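Local coordinates for protein peptidyl-prolyl cis-trans isomerase (PDB 5XB0) that probably catalyses the cis-trans isomerisation of peptide bonds preceding proline, through the FKBP-type domain that this C-terminal piece of the protein contains, at residues Gly43-Asp47 against Leu128-Gln133; Leu29-Ile33 against Ser86-Asn90; Ile33-Thr39 against Lys96-Pro102; Arg55-Pro61 against Thr120-Glu125. One frame throughout, in Å; residues are numbered along the deposited sequence.

Interaction 1. Residues Gly43-Asp47 against Leu128-Gln133; sequences GPKPD and LIAVSQ
Pro44 meets Val131 through one methylene and one methyl: CB of Pro44 stands 3.8 Å from CG2 of Val131, the methyl that lies between the backbone N and the carbonyl carbon of its own residue. The carbonyl O of Pro44 turns to Thr93, whose backbone also bonds Gly43, so the loop 43-47 is fixed beside strand 122-132 by a third piece of chain. The carbonyl O of Lys45 faces the same methyl of Val131. Pro46 takes the other branch of the valine, its CB lying 3.8 Å from Val131 CG1 and its CD equally near, the proline ring standing across the valine. The same ring touches Leu128, where Pro46 CD and Leu128 CD2 are 4.3 Å apart; Val52 of strand 51-59 touches both residues. At Asp47 the contact becomes polar. Its backbone N donates to a water at 2.8 Å, and that water donates to Ser132 O at 3.0 Å, bridging loop and strand. In the FKBP-type domain this packs the loop leading from strand 34-37 to strand 51-59 on the C-terminal end of strand 122-132, just past a classic beta bulge in which Ile129 and Ala130 both face Glu53. With 241 Å² buried in total, the chemistry implies apolar packing of two prolines round a forked valine, supplemented by one bridging water at Asp47.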
loop_
_atom_site.group_PDB
_atom_site.type_symbol
_atom_site.label_atom_id
_atom_site.label_comp_id
_atom_site.label_asym_id
_atom_site.label_seq_id
_atom_site.Cartn_x
_atom_site.Cartn_y
_atom_site.Cartn_z
ATOM N N GLY A 43 12.437 -10.059 -12.134
ATOM C CA GLY A 43 12.569 -9.032 -13.152
ATOM C C GLY A 43 13.032 -7.714 -12.574
ATOM O O GLY A 43 13.357 -7.645 -11.389
ATOM N N PRO A 44 13.064 -6.657 -13.403
ATOM C CA PRO A 44 13.602 -5.356 -12.976
ATOM C C PRO A 44 12.765 -4.676 -11.905
ATOM O O PRO A 44 11.531 -4.844 -11.864
ATOM C CB PRO A 44 13.582 -4.521 -14.266
ATOM C CG PRO A 44 13.538 -5.535 -15.380
ATOM C CD PRO A 44 12.706 -6.665 -14.830
ATOM N N LYS A 45 13.444 -3.892 -11.070
ATOM C CA LYS A 45 12.790 -3.051 -10.072
ATOM C C LYS A 45 12.677 -1.645 -10.637
ATOM O O LYS A 45 13.541 -1.215 -11.410
ATOM C CB LYS A 45 13.586 -3.013 -8.763
ATOM C CG LYS A 45 13.702 -4.338 -8.045
ATOM C CD LYS A 45 14.743 -4.254 -6.942
ATOM C CE LYS A 45 14.839 -5.564 -6.173
ATOM N NZ LYS A 45 16.020 -5.579 -5.255
ATOM N N PRO A 46 11.624 -0.912 -10.239
ATOM C CA PRO A 46 11.462 0.460 -10.736
ATOM C C PRO A 46 12.323 1.466 -9.992
ATOM O O PRO A 46 12.626 1.267 -8.816
ATOM C CB PRO A 46 9.987 0.744 -10.480
ATOM C CG PRO A 46 9.684 -0.040 -9.249
ATOM C CD PRO A 46 10.501 -1.314 -9.367
ATOM N N ASP A 47 12.708 2.529 -10.687
ATOM C CA ASP A 47 13.394 3.655 -10.071
ATOM C C ASP A 47 12.387 4.566 -9.391
ATOM O O ASP A 47 11.199 4.565 -9.735
ATOM C CB ASP A 47 14.181 4.444 -11.113
ATOM C CG ASP A 47 15.371 3.674 -11.662
ATOM O OD1 ASP A 47 15.878 2.754 -10.980
ATOM O OD2 ASP A 47 15.816 4.012 -12.777
ATOM N N LEU A 128 3.265 -6.863 -10.022
ATOM C CA LEU A 128 4.064 -5.960 -10.842
ATOM C C LEU A 128 4.302 -6.599 -12.217
ATOM O O LEU A 128 5.016 -7.594 -12.348
ATOM C CB LEU A 128 5.382 -5.622 -10.144
ATOM C CG LEU A 128 6.256 -4.599 -10.868
ATOM C CD1 LEU A 128 5.564 -3.231 -11.053
ATOM C CD2 LEU A 128 7.555 -4.424 -10.121
ATOM N N ILE A 129 3.690 -6.019 -13.240
ATOM C CA ILE A 129 3.710 -6.591 -14.581
ATOM C C ILE A 129 4.920 -6.122 -15.383
ATOM O O ILE A 129 5.511 -6.886 -16.158
ATOM C CB ILE A 129 2.419 -6.225 -15.344
ATOM C CG1 ILE A 129 1.192 -6.653 -14.543
ATOM C CG2 ILE A 129 2.396 -6.857 -16.731
ATOM C CD1 ILE A 129 1.172 -8.115 -14.232
ATOM N N ALA A 130 5.274 -4.853 -15.197
ATOM C CA ALA A 130 6.373 -4.243 -15.929
ATOM C C ALA A 130 6.799 -2.945 -15.253
ATOM O O ALA A 130 6.077 -2.380 -14.438
ATOM C CB ALA A 130 5.977 -3.978 -17.373
ATOM N N VAL A 131 7.998 -2.497 -15.583
ATOM C CA VAL A 131 8.478 -1.198 -15.138
ATOM C C VAL A 131 9.075 -0.478 -16.329
ATOM O O VAL A 131 9.416 -1.100 -17.338
ATOM C CB VAL A 131 9.541 -1.300 -14.015
ATOM C CG1 VAL A 131 8.981 -2.051 -12.791
ATOM C CG2 VAL A 131 10.807 -1.948 -14.535
ATOM N N SER A 132 9.213 0.834 -16.210
ATOM C CA SER A 132 9.866 1.618 -17.247
ATOM C C SER A 132 10.411 2.888 -16.634
ATOM O O SER A 132 10.183 3.170 -15.446
ATOM C CB SER A 132 8.904 1.961 -18.386
ATOM O OG SER A 132 8.130 3.094 -18.055
ATOM N N GLN A 133 11.149 3.642 -17.439
ATOM C CA GLN A 133 11.612 4.960 -17.031
ATOM C C GLN A 133 10.460 5.953 -17.105
ATOM O O GLN A 133 9.416 5.665 -17.696
ATOM C CB GLN A 133 12.777 5.423 -17.910
ATOM C CG GLN A 133 13.969 4.469 -17.939
ATOM C CD GLN A 133 14.693 4.356 -16.603
ATOM O OE1 GLN A 133 14.334 5.008 -15.620
ATOM N NE2 GLN A 133 15.731 3.526 -16.568
ATOM O OXT GLN A 133 10.544 7.062 -16.577
HETATM O O HOH W 1 12.382 2.609 -13.462
#

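Interaction 2. Residues Leu29-Ile33 against Ser86-Asn90; sequences LADGI and SALQN
Leu29 and Ala87 make the closest approach between the loop 29-33 and segment 86-90, which begins on helix 82-87: CD1 of Leu29 lies 3.7 Å from the Ala87 methyl, and nearly as close to its CA. Leu29 has its CG anti to the carbonyl carbon (chi1 -49°), and the extended second torsion carries CD1 on to the helix. The alanine methyl serves a second neighbour as well, Ile33, whose CG2 reaches it at 3.8 Å, so one methyl packs against both branched side chains. Leu99 of strand 96-101 touches both Ala87 and Ile33, which places this apolar patch against the sheet. The contact thus joins the loop between strands 27-28 and 34-37 to the helix 82-87 region of the FKBP-type domain. Asn90 borders it, ND2 being 4.2 Å from Leu29 CD1. ND2 bonds Ala87 O at 3.1 Å from above the carbonyl plane, holding the amide against the turn; the backbone N of Asn90 reaches the same oxygen from the same face, giving it two donors.

Ser86, the other residue with a large buried surface, reaches the loop's polar atoms through a water, which lies 2.9 Å from Ser86 OG and donates to Ala30 O; OG also bonds Ser82 O weakly. Leu29 N bonds Ile33 O, closing the loop on itself and bringing both apolar residues to the same methyl. The chemistry therefore implies van der Waals attachment on the inner side, where Ala87 and Ile33 are buried, and water-mediated attachment near Ala30, which is exposed.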
loop_
_atom_site.group_PDB
_atom_site.type_symbol
_atom_site.label_atom_id
_atom_site.label_comp_id
_atom_site.label_asym_id
_atom_site.label_seq_id
_atom_site.Cartn_x
_atom_site.Cartn_y
_atom_site.Cartn_z
ATOM N N LEU A 29 9.397 -2.612 5.406
ATOM C CA LEU A 29 10.124 -1.755 4.480
ATOM C C LEU A 29 10.270 -0.358 5.073
ATOM O O LEU A 29 9.947 -0.130 6.248
ATOM C CB LEU A 29 9.400 -1.711 3.131
ATOM C CG LEU A 29 8.984 -3.067 2.532
ATOM C CD1 LEU A 29 8.194 -2.849 1.253
ATOM C CD2 LEU A 29 10.216 -3.933 2.247
ATOM N N ALA A 30 10.790 0.579 4.285
ATOM C CA ALA A 30 10.935 1.950 4.762
ATOM C C ALA A 30 9.596 2.538 5.180
ATOM O O ALA A 30 8.545 2.163 4.644
ATOM C CB ALA A 30 11.571 2.818 3.689
ATOM N N ASP A 31 9.644 3.438 6.163
ATOM C CA ASP A 31 8.486 4.252 6.541
ATOM C C ASP A 31 7.285 3.429 7.014
ATOM O O ASP A 31 6.142 3.853 6.870
ATOM C CB ASP A 31 8.080 5.153 5.371
ATOM C CG ASP A 31 9.174 6.142 4.997
ATOM O OD1 ASP A 31 9.870 6.637 5.916
ATOM O OD2 ASP A 31 9.348 6.425 3.792
ATOM N N GLY A 32 7.556 2.260 7.582
ATOM C CA GLY A 32 6.512 1.482 8.230
ATOM C C GLY A 32 5.626 0.636 7.323
ATOM O O GLY A 32 4.688 0.007 7.807
ATOM N N ILE A 33 5.910 0.609 6.027
ATOM C CA ILE A 33 5.149 -0.242 5.112
ATOM C C ILE A 33 5.498 -1.702 5.380
ATOM O O ILE A 33 6.676 -2.048 5.537
ATOM C CB ILE A 33 5.415 0.106 3.619
ATOM C CG1 ILE A 33 4.701 1.401 3.225
ATOM C CG2 ILE A 33 4.876 -0.996 2.701
ATOM C CD1 ILE A 33 5.310 2.660 3.763
ATOM N N SER A 86 7.920 4.383 -2.089
ATOM C CA SER A 86 9.043 3.758 -1.419
ATOM C C SER A 86 9.000 2.244 -1.551
ATOM O O SER A 86 10.010 1.623 -1.848
ATOM C CB SER A 86 9.082 4.153 0.058
ATOM O OG SER A 86 7.856 3.856 0.690
ATOM N N ALA A 87 7.841 1.644 -1.310
ATOM C CA ALA A 87 7.801 0.190 -1.232
ATOM C C ALA A 87 8.098 -0.450 -2.583
ATOM O O ALA A 87 8.830 -1.439 -2.662
ATOM C CB ALA A 87 6.448 -0.281 -0.712
ATOM N N LEU A 88 7.547 0.119 -3.651
ATOM C CA LEU A 88 7.625 -0.573 -4.936
ATOM C C LEU A 88 9.032 -0.529 -5.546
ATOM O O LEU A 88 9.360 -1.326 -6.430
ATOM C CB LEU A 88 6.590 -0.009 -5.905
ATOM C CG LEU A 88 5.137 -0.283 -5.505
ATOM C CD1 LEU A 88 4.159 0.170 -6.598
ATOM C CD2 LEU A 88 4.932 -1.763 -5.176
ATOM N N GLN A 89 9.891 0.363 -5.055
ATOM C CA GLN A 89 11.288 0.350 -5.509
ATOM C C GLN A 89 12.009 -0.945 -5.138
ATOM O O GLN A 89 13.063 -1.257 -5.696
ATOM C CB GLN A 89 12.044 1.541 -4.924
ATOM C CG GLN A 89 11.638 2.850 -5.557
ATOM C CD GLN A 89 12.345 4.025 -4.919
ATOM O OE1 GLN A 89 13.566 4.179 -5.044
ATOM N NE2 GLN A 89 11.586 4.844 -4.201
ATOM N N ASN A 90 11.428 -1.694 -4.205
ATOM C CA ASN A 90 11.975 -2.972 -3.771
ATOM C C ASN A 90 11.471 -4.152 -4.581
ATOM O O ASN A 90 11.973 -5.275 -4.441
ATOM C CB ASN A 90 11.622 -3.211 -2.308
ATOM C CG ASN A 90 12.220 -2.177 -1.399
ATOM O OD1 ASN A 90 13.423 -2.185 -1.165
ATOM N ND2 ASN A 90 11.389 -1.275 -0.887
HETATM O O HOH W 2 8.401 1.323 1.885
#

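Interaction 3. Residues Ile33-Thr39 against Lys96-Pro102; sequences ILMTELT and KWRLVIP
Strands 34-37 and 96-101 run antiparallel at 156°, their axes 4.7 Å apart at closest approach, with Leu34-Val100 and Thr36-Arg98 as hydrogen-bonded pairs and Met35-Leu99 and Glu37-Trp97 as non-hydrogen-bonded ones. Met35 lies over one face of the Trp97 indole: its CG makes a CH-pi contact 3.7 Å from the centroid of the six-membered ring, and SD a Met-aromatic contact 3.8 Å from that of the five-membered ring, 10° off the normal. Bends at chi2 and chi3 fold the thioether across the ring. At the indole edge, NE1 donates to the anti lone pair of Glu37 OE2 at 2.9 Å, slightly out of the ring plane, which would restrict rotation of the ring. This pairing belongs to the antiparallel sheet of the FKBP fold; strand 122-132 continues it beyond strand 96-101, while helix 6-21 packs on Leu34 and Val100. A classic beta bulge follows, Leu38 and Thr39 both facing Lys96, whose carbonyl O accepts from both backbone nitrogens. The Lys96 side chain runs alongside Thr39, and its NZ donates to Thr39 OG1 at 3.1 Å. Arg98, extended from CG to NE, has its salt bridge with Glu20, while a water bonded to Thr36 OG1 reaches Arg98 NH1 weakly.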
loop_
_atom_site.group_PDB
_atom_site.type_symbol
_atom_site.label_atom_id
_atom_site.label_comp_id
_atom_site.label_asym_id
_atom_site.label_seq_id
_atom_site.Cartn_x
_atom_site.Cartn_y
_atom_site.Cartn_z
ATOM N N ILE A 33 5.910 0.609 6.027
ATOM C CA ILE A 33 5.149 -0.242 5.112
ATOM C C ILE A 33 5.498 -1.702 5.380
ATOM O O ILE A 33 6.676 -2.048 5.537
ATOM C CB ILE A 33 5.415 0.106 3.619
ATOM C CG1 ILE A 33 4.701 1.401 3.225
ATOM C CG2 ILE A 33 4.876 -0.996 2.701
ATOM C CD1 ILE A 33 5.310 2.660 3.763
ATOM N N LEU A 34 4.476 -2.554 5.445
ATOM C CA LEU A 34 4.659 -3.972 5.737
ATOM C C LEU A 34 4.368 -4.818 4.513
ATOM O O LEU A 34 3.291 -4.723 3.933
ATOM C CB LEU A 34 3.749 -4.407 6.880
ATOM C CG LEU A 34 3.804 -3.537 8.134
ATOM C CD1 LEU A 34 2.677 -3.901 9.105
ATOM C CD2 LEU A 34 5.159 -3.673 8.821
ATOM N N MET A 35 5.318 -5.667 4.146
ATOM C CA MET A 35 5.203 -6.450 2.932
ATOM C C MET A 35 5.169 -7.939 3.233
ATOM O O MET A 35 5.946 -8.455 4.058
ATOM C CB MET A 35 6.376 -6.135 1.991
ATOM C CG MET A 35 6.326 -6.851 0.644
ATOM S SD MET A 35 7.063 -8.502 0.644
ATOM C CE MET A 35 8.805 -8.086 0.621
ATOM N N THR A 36 4.272 -8.630 2.548
ATOM C CA THR A 36 4.266 -10.084 2.528
ATOM C C THR A 36 4.369 -10.538 1.078
ATOM O O THR A 36 3.626 -10.052 0.234
ATOM C CB THR A 36 2.989 -10.656 3.152
ATOM O OG1 THR A 36 2.765 -10.056 4.437
ATOM C CG2 THR A 36 3.109 -12.174 3.312
ATOM N N GLU A 37 5.277 -11.465 0.780
ATOM C CA GLU A 37 5.449 -11.896 -0.602
ATOM C C GLU A 37 4.571 -13.086 -0.916
ATOM O O GLU A 37 4.702 -14.145 -0.299
ATOM C CB GLU A 37 6.913 -12.237 -0.875
ATOM C CG GLU A 37 7.200 -12.687 -2.289
ATOM C CD GLU A 37 8.676 -12.564 -2.620
ATOM O OE1 GLU A 37 9.396 -13.572 -2.449
ATOM O OE2 GLU A 37 9.117 -11.457 -3.007
ATOM N N LEU A 38 3.670 -12.904 -1.877
ATOM C CA LEU A 38 2.780 -13.975 -2.290
ATOM C C LEU A 38 3.496 -14.826 -3.334
ATOM O O LEU A 38 3.494 -16.054 -3.261
ATOM C CB LEU A 38 1.463 -13.406 -2.845
ATOM C CG LEU A 38 0.844 -12.278 -2.008
ATOM C CD1 LEU A 38 -0.447 -11.756 -2.628
ATOM C CD2 LEU A 38 0.597 -12.723 -0.577
ATOM N N THR A 39 4.128 -14.147 -4.289
ATOM C CA THR A 39 4.864 -14.780 -5.389
ATOM C C THR A 39 6.147 -14.002 -5.630
ATOM O O THR A 39 6.105 -12.789 -5.769
ATOM C CB THR A 39 4.038 -14.789 -6.692
ATOM O OG1 THR A 39 2.802 -15.484 -6.473
ATOM C CG2 THR A 39 4.805 -15.460 -7.827
ATOM N N LYS A 96 4.235 -10.829 -6.815
ATOM C CA LYS A 96 2.922 -10.468 -6.271
ATOM C C LYS A 96 3.115 -10.247 -4.780
ATOM O O LYS A 96 3.551 -11.163 -4.064
ATOM C CB LYS A 96 1.874 -11.562 -6.511
ATOM C CG LYS A 96 1.644 -11.931 -7.972
ATOM C CD LYS A 96 0.291 -12.636 -8.141
ATOM C CE LYS A 96 0.302 -13.639 -9.289
ATOM N NZ LYS A 96 1.133 -14.837 -8.968
ATOM N N TRP A 97 2.810 -9.034 -4.325
ATOM C CA TRP A 97 3.034 -8.601 -2.948
ATOM C C TRP A 97 1.765 -8.117 -2.271
ATOM O O TRP A 97 0.909 -7.505 -2.911
ATOM C CB TRP A 97 4.054 -7.460 -2.900
ATOM C CG TRP A 97 5.481 -7.888 -3.014
ATOM C CD1 TRP A 97 5.950 -9.144 -3.284
ATOM C CD2 TRP A 97 6.631 -7.057 -2.839
ATOM N NE1 TRP A 97 7.329 -9.145 -3.287
ATOM C CE2 TRP A 97 7.769 -7.878 -3.003
ATOM C CE3 TRP A 97 6.812 -5.694 -2.544
ATOM C CZ2 TRP A 97 9.072 -7.383 -2.909
ATOM C CZ3 TRP A 97 8.108 -5.209 -2.428
ATOM C CH2 TRP A 97 9.216 -6.056 -2.613
ATOM N N ARG A 98 1.667 -8.378 -0.968
ATOM C CA ARG A 98 0.695 -7.726 -0.108
ATOM C C ARG A 98 1.418 -6.610 0.626
ATOM O O ARG A 98 2.494 -6.828 1.183
ATOM C CB ARG A 98 0.074 -8.731 0.874
ATOM C CG ARG A 98 -0.869 -8.114 1.911
ATOM C CD ARG A 98 -1.579 -9.247 2.658
ATOM N NE ARG A 98 -2.674 -8.818 3.522
ATOM C CZ ARG A 98 -2.491 -8.415 4.772
ATOM N NH1 ARG A 98 -1.257 -8.362 5.256
ATOM N NH2 ARG A 98 -3.525 -8.049 5.527
ATOM N N LEU A 99 0.869 -5.405 0.557
ATOM C CA LEU A 99 1.418 -4.258 1.277
ATOM C C LEU A 99 0.406 -3.730 2.264
ATOM O O LEU A 99 -0.742 -3.493 1.897
ATOM C CB LEU A 99 1.797 -3.124 0.318
ATOM C CG LEU A 99 2.857 -3.383 -0.742
ATOM C CD1 LEU A 99 3.093 -2.101 -1.546
ATOM C CD2 LEU A 99 4.159 -3.861 -0.100
ATOM N N VAL A 100 0.831 -3.502 3.498
ATOM C CA VAL A 100 0.007 -2.787 4.461
ATOM C C VAL A 100 0.675 -1.446 4.692
ATOM O O VAL A 100 1.832 -1.391 5.099
ATOM C CB VAL A 100 -0.143 -3.541 5.796
ATOM C CG1 VAL A 100 -1.104 -2.800 6.716
ATOM C CG2 VAL A 100 -0.656 -4.954 5.551
ATOM N N ILE A 101 -0.053 -0.375 4.412
ATOM C CA ILE A 101 0.527 0.964 4.380
ATOM C C ILE A 101 -0.108 1.819 5.467
ATOM O O ILE A 101 -1.335 1.991 5.485
ATOM C CB ILE A 101 0.321 1.602 2.979
ATOM C CG1 ILE A 101 0.941 0.680 1.914
ATOM C CG2 ILE A 101 0.908 3.002 2.910
ATOM C CD1 ILE A 101 0.751 1.146 0.492
ATOM N N PRO A 102 0.715 2.353 6.388
ATOM C CA PRO A 102 0.165 3.228 7.436
ATOM C C PRO A 102 -0.442 4.476 6.841
ATOM O O PRO A 102 -0.045 4.897 5.747
ATOM C CB PRO A 102 1.384 3.566 8.313
ATOM C CG PRO A 102 2.553 3.371 7.421
ATOM C CD PRO A 102 2.183 2.256 6.458
HETATM O O HOH W 3 1.766 -7.559 4.582
#

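Interaction 4. Residues Arg55-Pro61 against Thr120-Glu125; sequences RYVGRLP and TPLVFE
With Phe124 CG set anti to the carbonyl carbon (chi1 -72°), ring atom CD1 comes to 3.7 Å from Gly58 CA; Tyr56, at chi1 69°, places its own ring on the same side, with its CD2 near the plane of the Phe124 ring at the edge. These are neighbouring antiparallel strands of the FKBP sheet, 55-59 and 122-125, inclined at 162°. Gly58 and Phe124 form a non-hydrogen-bonded pair, and the absence of a side chain at Gly58 leaves room for the phenyl ring. Trp84 meets both Tyr56 and Phe124 edge-to-face, so the three rings form an aromatic cluster. The Tyr56 hydroxyl bonds Asp67, and a tartaric acid molecule lies about 4 Å from the side chain of Tyr56, probably a crystallisation component but consistent with a pocket here.

Two hydrogen-bonded pairs flank the glycine. Val57 and Glu125 exchange N-H...O bonds of 2.9 Å each way; Arg59 N reaches Val123 O at 2.7 Å, and Val123 N returns a bond to Arg59 O. Arg59 bends at chi3, and its NE bonds Gly63 O. Where the pairing ends, Leu60 and Leu122 run alongside each other, CD2 to CD2 4.1 Å, and the Thr120 methyl packs against Leu60 and Pro61. The two proline rings are set crosswise, CG of Pro61 being 3.8 Å from CG of Pro121, while Pro61 CD stands 3.2 Å from the buried Pro121 O, which has no polar partner in the model.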
loop_
_atom_site.group_PDB
_atom_site.type_symbol
_atom_site.label_atom_id
_atom_site.label_comp_id
_atom_site.label_asym_id
_atom_site.label_seq_id
_atom_site.Cartn_x
_atom_site.Cartn_y
_atom_site.Cartn_z
ATOM N N ARG A 55 -1.299 -4.686 -11.665
ATOM C CA ARG A 55 -2.659 -5.006 -11.264
ATOM C C ARG A 55 -2.707 -4.816 -9.766
ATOM O O ARG A 55 -1.724 -5.097 -9.076
ATOM C CB ARG A 55 -3.037 -6.443 -11.612
ATOM C CG ARG A 55 -3.057 -6.770 -13.068
ATOM C CD ARG A 55 -3.628 -8.165 -13.265
ATOM N NE ARG A 55 -3.862 -8.424 -14.673
ATOM C CZ ARG A 55 -2.958 -8.954 -15.480
ATOM N NH1 ARG A 55 -1.767 -9.297 -15.007
ATOM N NH2 ARG A 55 -3.247 -9.154 -16.755
ATOM N N TYR A 56 -3.841 -4.362 -9.242
ATOM C CA TYR A 56 -3.918 -4.144 -7.807
ATOM C C TYR A 56 -5.341 -4.228 -7.280
ATOM O O TYR A 56 -6.310 -4.006 -7.996
ATOM C CB TYR A 56 -3.311 -2.787 -7.422
ATOM C CG TYR A 56 -4.115 -1.594 -7.887
ATOM C CD1 TYR A 56 -3.966 -1.097 -9.177
ATOM C CD2 TYR A 56 -5.028 -0.966 -7.043
ATOM C CE1 TYR A 56 -4.717 -0.008 -9.627
ATOM C CE2 TYR A 56 -5.788 0.126 -7.486
ATOM C CZ TYR A 56 -5.612 0.607 -8.773
ATOM O OH TYR A 56 -6.351 1.681 -9.223
ATOM N N VAL A 57 -5.432 -4.547 -5.998
ATOM C CA VAL A 57 -6.677 -4.425 -5.257
ATOM C C VAL A 57 -6.340 -3.674 -3.982
ATOM O O VAL A 57 -5.436 -4.066 -3.255
ATOM C CB VAL A 57 -7.305 -5.786 -4.930
ATOM C CG1 VAL A 57 -8.604 -5.574 -4.145
ATOM C CG2 VAL A 57 -7.603 -6.550 -6.205
ATOM N N GLY A 58 -7.068 -2.593 -3.718
ATOM C CA GLY A 58 -6.854 -1.816 -2.508
ATOM C C GLY A 58 -8.039 -1.956 -1.576
ATOM O O GLY A 58 -9.183 -1.756 -1.988
ATOM N N ARG A 59 -7.757 -2.329 -0.331
ATOM C CA ARG A 59 -8.794 -2.563 0.665
ATOM C C ARG A 59 -8.598 -1.763 1.941
ATOM O O ARG A 59 -7.465 -1.487 2.356
ATOM C CB ARG A 59 -8.855 -4.046 1.025
ATOM C CG ARG A 59 -9.124 -4.967 -0.150
ATOM C CD ARG A 59 -9.048 -6.411 0.292
ATOM N NE ARG A 59 -10.364 -7.030 0.297
ATOM C CZ ARG A 59 -10.830 -7.789 -0.688
ATOM N NH1 ARG A 59 -10.075 -8.039 -1.750
ATOM N NH2 ARG A 59 -12.049 -8.306 -0.605
ATOM N N LEU A 60 -9.722 -1.426 2.568
ATOM C CA LEU A 60 -9.728 -0.911 3.940
ATOM C C LEU A 60 -9.430 -2.066 4.895
ATOM O O LEU A 60 -9.520 -3.235 4.508
ATOM C CB LEU A 60 -11.080 -0.271 4.267
ATOM C CG LEU A 60 -11.592 0.767 3.263
ATOM C CD1 LEU A 60 -12.955 1.298 3.679
ATOM C CD2 LEU A 60 -10.575 1.888 3.132
ATOM N N PRO A 61 -9.082 -1.752 6.148
ATOM C CA PRO A 61 -8.776 -2.832 7.094
ATOM C C PRO A 61 -9.910 -3.833 7.301
ATOM O O PRO A 61 -9.622 -4.981 7.641
ATOM C CB PRO A 61 -8.485 -2.079 8.392
ATOM C CG PRO A 61 -7.905 -0.771 7.933
ATOM C CD PRO A 61 -8.665 -0.437 6.665
ATOM N N THR A 120 -6.709 5.935 8.238
ATOM C CA THR A 120 -7.011 4.584 7.781
ATOM C C THR A 120 -5.797 3.955 7.096
ATOM O O THR A 120 -5.403 4.380 6.007
ATOM C CB THR A 120 -8.192 4.586 6.810
ATOM O OG1 THR A 120 -9.328 5.189 7.440
ATOM C CG2 THR A 120 -8.557 3.175 6.393
ATOM N N PRO A 121 -5.195 2.940 7.731
ATOM C CA PRO A 121 -4.181 2.158 7.014
ATOM C C PRO A 121 -4.811 1.411 5.836
ATOM O O PRO A 121 -5.988 1.069 5.891
ATOM C CB PRO A 121 -3.651 1.196 8.081
ATOM C CG PRO A 121 -4.755 1.094 9.092
ATOM C CD PRO A 121 -5.530 2.380 9.052
ATOM N N LEU A 122 -4.047 1.187 4.774
ATOM C CA LEU A 122 -4.590 0.563 3.566
ATOM C C LEU A 122 -3.896 -0.757 3.282
ATOM O O LEU A 122 -2.698 -0.890 3.518
ATOM C CB LEU A 122 -4.435 1.495 2.365
ATOM C CG LEU A 122 -5.046 2.892 2.515
ATOM C CD1 LEU A 122 -4.833 3.704 1.239
ATOM C CD2 LEU A 122 -6.532 2.763 2.840
ATOM N N VAL A 123 -4.648 -1.722 2.761
ATOM C CA VAL A 123 -4.090 -3.030 2.421
ATOM C C VAL A 123 -4.176 -3.240 0.922
ATOM O O VAL A 123 -5.261 -3.221 0.357
ATOM C CB VAL A 123 -4.832 -4.165 3.138
ATOM C CG1 VAL A 123 -4.180 -5.496 2.835
ATOM C CG2 VAL A 123 -4.857 -3.903 4.655
ATOM N N PHE A 124 -3.025 -3.403 0.279
ATOM C CA PHE A 124 -2.982 -3.620 -1.167
ATOM C C PHE A 124 -2.510 -5.011 -1.515
ATOM O O PHE A 124 -1.621 -5.549 -0.867
ATOM C CB PHE A 124 -2.038 -2.624 -1.837
ATOM C CG PHE A 124 -2.560 -1.231 -1.886
ATOM C CD1 PHE A 124 -3.315 -0.806 -2.965
ATOM C CD2 PHE A 124 -2.269 -0.332 -0.874
ATOM C CE1 PHE A 124 -3.793 0.500 -3.021
ATOM C CE2 PHE A 124 -2.753 0.973 -0.924
ATOM C CZ PHE A 124 -3.509 1.384 -2.004
ATOM N N GLU A 125 -3.096 -5.593 -2.553
ATOM C CA GLU A 125 -2.448 -6.710 -3.211
ATOM C C GLU A 125 -2.023 -6.223 -4.590
ATOM O O GLU A 125 -2.842 -5.684 -5.319
ATOM C CB GLU A 125 -3.380 -7.917 -3.288
ATOM C CG GLU A 125 -3.645 -8.508 -1.907
ATOM C CD GLU A 125 -4.074 -9.960 -1.944
ATOM O OE1 GLU A 125 -3.860 -10.627 -2.981
ATOM O OE2 GLU A 125 -4.618 -10.436 -0.925
#

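In the fold
From the N terminus, the loop 29-33 enters interaction 2 and, through Ile33, continues directly into interaction 3. Interaction 2 closes a loop on the end of helix 82-87, and interaction 3 closes one on strand 96-101; the two cross, as both do with interactions 1 and 4. The loop 43-47 then opens interaction 1, which closes only at the C-terminal end of strand 122-132. Within that span lies interaction 4, joining strand 51-59 to the beginning of the same strand. Interactions 3 and 4 meet where strand 96-101 pairs with strand 122-132, giving the strand order 34-37, 96-101, 122-132, 51-59. Interaction 1 also touches interaction 2, Pro46 packing on Leu88.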